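Local coordinates for type I site-specific restriction-modification system, R (Restriction) subunit (PDB 3H1T), which probably binds DNA and uses ATP hydrolysis to translocate it, as the putative restriction subunit of a type I enzyme, here a fragment with a nuclease-like and two helicase-like domains, at residues Ile127-Tyr132 / Arg142-Asp147; Phe86-Val91 / Lys151-Asp156. All blocks are in the same frame, centred on the assembly; numbering follows the deposited sequence.

Contact 1: residues Ile127-Tyr132 / Arg142-Asp147; sequences ILEFDY and RFPTPD
With its first torsion placing CG1 beside the backbone N and its second extended (chi2 167°), Ile127 carries its CD1 methyl over one face of the Phe143 ring; Glu129, its CG anti to the backbone N (chi1 175°), stretches toward Pro144. The first pairing is a CH-pi contact: Ile127 CD1 lies 3.9 Å from the centroid of the Phe143 ring, 19° from the ring normal. The other branch, CG2, lies over the same face, displaced toward Phe143 CE1 at 3.9 Å, while the same CD1 also rests 3.7 Å from Arg142 CA. Further along, Glu129 OE2 meets Pro144 CG at 3.5 Å, the two side chains coming from opposite directions. That carboxylate oxygen is gripped by Tyr120 OH and the Arg152 guanidinium, so the proline packs against an acid whose charge is probably offset in part by an arginine it shares with Asp131. Arg142 folds along its own chain, NE donating to Phe143 O at 3.1 Å from above the carbonyl plane, and its NH2 reaches Glu148. Strand 127-131 runs between strands 118-122 and 137-140; its Leu128 and Phe130 touch helix 104-114, whereas Ile127 and Glu129 face the connection that leads into helix 146-157.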
loop_
_atom_site.group_PDB
_atom_site.type_symbol
_atom_site.label_atom_id
_atom_site.label_comp_id
_atom_site.label_asym_id
_atom_site.label_seq_id
_atom_site.Cartn_x
_atom_site.Cartn_y
_atom_site.Cartn_z
ATOM N N ILE A 127 5.582 -31.363 19.057
ATOM C CA ILE A 127 5.345 -29.946 18.848
ATOM C C ILE A 127 6.649 -29.183 19.000
ATOM O O ILE A 127 7.315 -29.286 20.020
ATOM C CB ILE A 127 4.324 -29.418 19.868
ATOM C CG1 ILE A 127 3.001 -30.177 19.699
ATOM C CG2 ILE A 127 4.116 -27.932 19.671
ATOM C CD1 ILE A 127 2.012 -29.987 20.840
ATOM N N LEU A 128 7.021 -28.433 17.977
ATOM C CA LEU A 128 8.252 -27.653 18.004
ATOM C C LEU A 128 7.889 -26.169 17.989
ATOM O O LEU A 128 7.180 -25.716 17.099
ATOM C CB LEU A 128 9.103 -27.971 16.772
ATOM C CG LEU A 128 10.609 -28.206 16.919
ATOM C CD1 LEU A 128 11.223 -27.823 15.590
ATOM C CD2 LEU A 128 11.212 -27.386 18.058
ATOM N N GLU A 129 8.382 -25.409 18.959
ATOM C CA GLU A 129 8.068 -23.990 19.040
ATOM C C GLU A 129 9.264 -23.060 18.825
ATOM O O GLU A 129 10.359 -23.326 19.310
ATOM C CB GLU A 129 7.457 -23.668 20.409
ATOM C CG GLU A 129 7.189 -22.183 20.658
ATOM C CD GLU A 129 6.888 -21.840 22.116
ATOM O OE1 GLU A 129 7.825 -21.843 22.941
ATOM O OE2 GLU A 129 5.715 -21.561 22.435
ATOM N N PHE A 130 9.059 -21.991 18.064
ATOM C CA PHE A 130 10.098 -21.000 17.916
ATOM C C PHE A 130 9.439 -19.761 18.485
ATOM O O PHE A 130 8.408 -19.302 17.995
ATOM C CB PHE A 130 10.518 -20.706 16.481
ATOM C CG PHE A 130 11.604 -19.666 16.411
ATOM C CD1 PHE A 130 12.941 -20.020 16.594
ATOM C CD2 PHE A 130 11.282 -18.313 16.283
ATOM C CE1 PHE A 130 13.938 -19.040 16.660
ATOM C CE2 PHE A 130 12.274 -17.326 16.352
ATOM C CZ PHE A 130 13.597 -17.688 16.539
ATOM N N ASP A 131 10.028 -19.221 19.536
ATOM C CA ASP A 131 9.467 -18.053 20.183
ATOM C C ASP A 131 10.320 -16.834 19.851
ATOM O O ASP A 131 11.480 -16.750 20.261
ATOM C CB ASP A 131 9.437 -18.317 21.689
ATOM C CG ASP A 131 8.808 -17.193 22.478
ATOM O OD1 ASP A 131 8.919 -16.021 22.078
ATOM O OD2 ASP A 131 8.214 -17.490 23.532
ATOM N N TYR A 132 9.753 -15.893 19.100
ATOM C CA TYR A 132 10.498 -14.702 18.738
ATOM C C TYR A 132 10.843 -13.816 19.931
ATOM O O TYR A 132 11.816 -13.060 19.870
ATOM C CB TYR A 132 9.742 -13.891 17.677
ATOM C CG TYR A 132 9.690 -14.574 16.327
ATOM C CD1 TYR A 132 8.817 -15.635 16.102
ATOM C CD2 TYR A 132 10.546 -14.190 15.292
ATOM C CE1 TYR A 132 8.784 -16.295 14.891
ATOM C CE2 TYR A 132 10.529 -14.849 14.067
ATOM C CZ TYR A 132 9.646 -15.908 13.874
ATOM O OH TYR A 132 9.635 -16.603 12.696
ATOM N N ARG A 142 2.953 -29.812 24.934
ATOM C CA ARG A 142 1.632 -29.383 24.508
ATOM C C ARG A 142 1.663 -27.927 24.038
ATOM O O ARG A 142 2.637 -27.214 24.259
ATOM C CB ARG A 142 0.639 -29.545 25.671
ATOM C CG ARG A 142 1.095 -28.895 26.977
ATOM C CD ARG A 142 -0.084 -28.386 27.783
ATOM N NE ARG A 142 -0.211 -26.933 27.723
ATOM C CZ ARG A 142 0.165 -26.105 28.693
ATOM N NH1 ARG A 142 0.688 -26.589 29.805
ATOM N NH2 ARG A 142 0.024 -24.794 28.549
ATOM N N PHE A 143 0.595 -27.503 23.371
ATOM C CA PHE A 143 0.479 -26.130 22.893
ATOM C C PHE A 143 0.240 -25.147 24.024
ATOM O O PHE A 143 -0.465 -25.444 24.971
ATOM C CB PHE A 143 -0.685 -26.007 21.910
ATOM C CG PHE A 143 -0.416 -26.586 20.563
ATOM C CD1 PHE A 143 0.437 -25.932 19.671
ATOM C CD2 PHE A 143 -0.994 -27.798 20.189
ATOM C CE1 PHE A 143 0.727 -26.480 18.430
ATOM C CE2 PHE A 143 -0.711 -28.360 18.947
ATOM C CZ PHE A 143 0.160 -27.699 18.063
ATOM N N PRO A 144 0.838 -23.950 23.939
ATOM C CA PRO A 144 0.625 -22.951 24.983
ATOM C C PRO A 144 -0.851 -22.537 24.903
ATOM O O PRO A 144 -1.517 -22.733 23.873
ATOM C CB PRO A 144 1.549 -21.810 24.553
ATOM C CG PRO A 144 2.691 -22.546 23.920
ATOM C CD PRO A 144 1.907 -23.497 23.029
ATOM N N THR A 145 -1.361 -21.936 25.972
ATOM C CA THR A 145 -2.740 -21.503 25.977
ATOM C C THR A 145 -2.788 -20.054 25.506
ATOM O O THR A 145 -1.778 -19.347 25.540
ATOM C CB THR A 145 -3.344 -21.601 27.386
ATOM O OG1 THR A 145 -2.657 -20.699 28.266
ATOM C CG2 THR A 145 -3.198 -23.000 27.933
ATOM N N PRO A 146 -3.965 -19.594 25.039
ATOM C CA PRO A 146 -4.082 -18.205 24.587
ATOM C C PRO A 146 -3.535 -17.225 25.619
ATOM O O PRO A 146 -2.829 -16.276 25.287
ATOM C CB PRO A 146 -5.585 -18.041 24.379
ATOM C CG PRO A 146 -5.979 -19.381 23.840
ATOM C CD PRO A 146 -5.220 -20.329 24.770
ATOM N N ASP A 147 -3.874 -17.467 26.874
ATOM C CA ASP A 147 -3.448 -16.615 27.977
ATOM C C ASP A 147 -1.933 -16.620 28.166
ATOM O O ASP A 147 -1.329 -15.565 28.370
ATOM C CB ASP A 147 -4.158 -17.057 29.259
ATOM C CG ASP A 147 -3.961 -16.088 30.405
ATOM O OD1 ASP A 147 -2.860 -16.069 30.998
ATOM O OD2 ASP A 147 -4.925 -15.352 30.706
#

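Contact 2: residues Phe86-Val91 / Lys151-Asp156; sequences FPIAVV and KRLCGD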
loop_
_atom_site.group_PDB
_atom_site.type_symbol
_atom_site.label_atom_id
_atom_site.label_comp_id
_atom_site.label_asym_id
_atom_site.label_seq_id
_atom_site.Cartn_x
_atom_site.Cartn_y
_atom_site.Cartn_z
ATOM N N PHE A 86 -7.422 -10.157 16.941
ATOM C CA PHE A 86 -6.048 -10.203 17.429
ATOM C C PHE A 86 -5.329 -11.547 17.269
ATOM O O PHE A 86 -5.263 -12.349 18.204
ATOM C CB PHE A 86 -6.010 -9.737 18.893
ATOM C CG PHE A 86 -4.638 -9.344 19.378
ATOM C CD1 PHE A 86 -3.759 -10.296 19.889
ATOM C CD2 PHE A 86 -4.230 -8.013 19.344
ATOM C CE1 PHE A 86 -2.505 -9.922 20.357
ATOM C CE2 PHE A 86 -2.978 -7.635 19.815
ATOM C CZ PHE A 86 -2.120 -8.588 20.321
ATOM N N PRO A 87 -4.783 -11.810 16.073
ATOM C CA PRO A 87 -4.051 -13.048 15.798
ATOM C C PRO A 87 -2.779 -13.076 16.657
ATOM O O PRO A 87 -2.232 -12.024 16.989
ATOM C CB PRO A 87 -3.759 -12.944 14.298
ATOM C CG PRO A 87 -3.699 -11.478 14.057
ATOM C CD PRO A 87 -4.860 -10.963 14.872
ATOM N N ILE A 88 -2.298 -14.252 17.034
ATOM C CA ILE A 88 -1.113 -14.286 17.855
ATOM C C ILE A 88 -0.088 -15.378 17.539
ATOM O O ILE A 88 1.078 -15.225 17.868
ATOM C CB ILE A 88 -1.511 -14.346 19.366
ATOM C CG1 ILE A 88 -0.273 -14.076 20.244
ATOM C CG2 ILE A 88 -2.154 -15.693 19.673
ATOM C CD1 ILE A 88 -0.597 -13.659 21.672
ATOM N N ALA A 89 -0.497 -16.465 16.897
ATOM C CA ALA A 89 0.446 -17.534 16.542
ATOM C C ALA A 89 0.078 -18.277 15.259
ATOM O O ALA A 89 -1.017 -18.123 14.720
ATOM C CB ALA A 89 0.587 -18.541 17.698
ATOM N N VAL A 90 0.996 -19.102 14.778
ATOM C CA VAL A 90 0.734 -19.850 13.561
ATOM C C VAL A 90 1.322 -21.261 13.637
ATOM O O VAL A 90 2.351 -21.478 14.279
ATOM C CB VAL A 90 1.283 -19.062 12.329
ATOM C CG1 VAL A 90 2.806 -19.031 12.339
ATOM C CG2 VAL A 90 0.725 -19.653 11.051
ATOM N N VAL A 91 0.659 -22.214 12.994
ATOM C CA VAL A 91 1.103 -23.598 13.032
ATOM C C VAL A 91 1.280 -24.255 11.667
ATOM O O VAL A 91 0.449 -24.105 10.775
ATOM C CB VAL A 91 0.088 -24.480 13.821
ATOM C CG1 VAL A 91 0.631 -25.905 13.981
ATOM C CG2 VAL A 91 -0.185 -23.859 15.174
ATOM N N LYS A 151 0.396 -13.312 27.571
ATOM C CA LYS A 151 1.157 -12.814 28.717
ATOM C C LYS A 151 2.617 -12.670 28.287
ATOM O O LYS A 151 3.329 -11.793 28.771
ATOM C CB LYS A 151 1.073 -13.785 29.900
ATOM C CG LYS A 151 -0.285 -13.883 30.582
ATOM C CD LYS A 151 -0.346 -13.059 31.875
ATOM C CE LYS A 151 -0.979 -13.842 33.033
ATOM N NZ LYS A 151 -2.387 -14.253 32.757
ATOM N N ARG A 152 3.062 -13.559 27.398
ATOM C CA ARG A 152 4.432 -13.513 26.881
ATOM C C ARG A 152 4.553 -12.320 25.935
ATOM O O ARG A 152 5.549 -11.606 25.937
ATOM C CB ARG A 152 4.784 -14.770 26.073
ATOM C CG ARG A 152 5.013 -16.060 26.835
ATOM C CD ARG A 152 5.629 -17.080 25.881
ATOM N NE ARG A 152 5.287 -18.470 26.181
ATOM C CZ ARG A 152 5.644 -19.513 25.434
ATOM N NH1 ARG A 152 6.360 -19.340 24.334
ATOM N NH2 ARG A 152 5.290 -20.740 25.792
ATOM N N LEU A 153 3.527 -12.125 25.117
ATOM C CA LEU A 153 3.497 -11.049 24.145
ATOM C C LEU A 153 3.531 -9.680 24.818
ATOM O O LEU A 153 4.329 -8.825 24.435
ATOM C CB LEU A 153 2.248 -11.202 23.258
ATOM C CG LEU A 153 2.172 -10.512 21.890
ATOM C CD1 LEU A 153 1.531 -9.140 22.014
ATOM C CD2 LEU A 153 3.580 -10.414 21.319
ATOM N N CYS A 154 2.699 -9.481 25.838
ATOM C CA CYS A 154 2.661 -8.203 26.538
ATOM C C CYS A 154 3.920 -7.951 27.355
ATOM O O CYS A 154 4.359 -6.812 27.489
ATOM C CB CYS A 154 1.433 -8.141 27.440
ATOM S SG CYS A 154 -0.109 -8.203 26.512
ATOM N N GLY A 155 4.507 -9.021 27.882
ATOM C CA GLY A 155 5.715 -8.881 28.680
ATOM C C GLY A 155 6.909 -8.375 27.883
ATOM O O GLY A 155 7.636 -7.469 28.316
ATOM N N ASP A 156 7.119 -8.965 26.712
ATOM C CA ASP A 156 8.224 -8.591 25.849
ATOM C C ASP A 156 8.021 -7.226 25.212
ATOM O O ASP A 156 8.981 -6.491 24.980
ATOM C CB ASP A 156 8.400 -9.637 24.756
ATOM C CG ASP A 156 9.645 -9.413 23.949
ATOM O OD1 ASP A 156 10.746 -9.630 24.502
ATOM O OD2 ASP A 156 9.525 -9.009 22.773
#
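Leu153 is the residue of the helical segment that meets Phe86 and Ile88, and the turn carrying it begins at Lys151. Lys151 points away from the strand and pairs through NZ with Asp147, one turn earlier, while its carbonyl O accepts the helical bond from Gly155 N at 3.1 Å. Arg152 lays its chain against Phe118 and forms salt bridges through NH1 with Asp131 and Glu129, both on strand 127-131. Then comes Leu153, with CG anti to its backbone N (chi1 -160°), directed at the sheet. Its CD1 approaches the ring of Phe86 at the edge, near the ring plane, 4.1 Å from CZ. Its CB and CG instead lie alongside Ile88 CD1, the nearer gap being 4.1 Å to Leu153 CB, the isoleucine and leucine side chains overlapping side by side as they run in opposing senses.

This is helix-on-sheet packing. Strand 86-93 pairs antiparallel with strand 75-81, and the near-helical psi of Ile88 (-23°), in place of an extended one, lets two successive residues, Ile88 and Ala89, both face Leu80 in a classic beta bulge. The strand runs on into a Glu-Ala-Lys sequence, consistent with the PD-(D/E)XK nuclease fold expected in the N-terminal part of such subunits.

Beyond Leu153, Cys154 turns to Leu164 of the short helix 164-167, whose Leu167 also touches Phe86. Gly155 follows on the exposed side of the helix, and Asp156 N completes the turn with a 3.2 Å bond to Arg152 O, its side chain resting on Thr133.

Overall arrangement
From the N terminus, after helix 26-40 and the strands up to 75-81, the chain reaches strand 86-93, the first side of contact 2, then passes through helix 104-114 and strand 118-122 to strand 127-131, where contact 1 begins. Contact 1 closes after only nine intervening residues, which include edge strand 137-140; contact 2 closes later, on helix 146-157, with 59 residues between its segments. The smaller loop therefore lies wholly within the larger, and the two do not cross. Their centres are about 9 Å apart. Arg152 bridges them, its NH2 packing on Pro144, and Phe143 reaches Val91. Together they join helix 146-157 and its lead-in to strands 86-93 and 127-131 of the six-stranded mixed sheet.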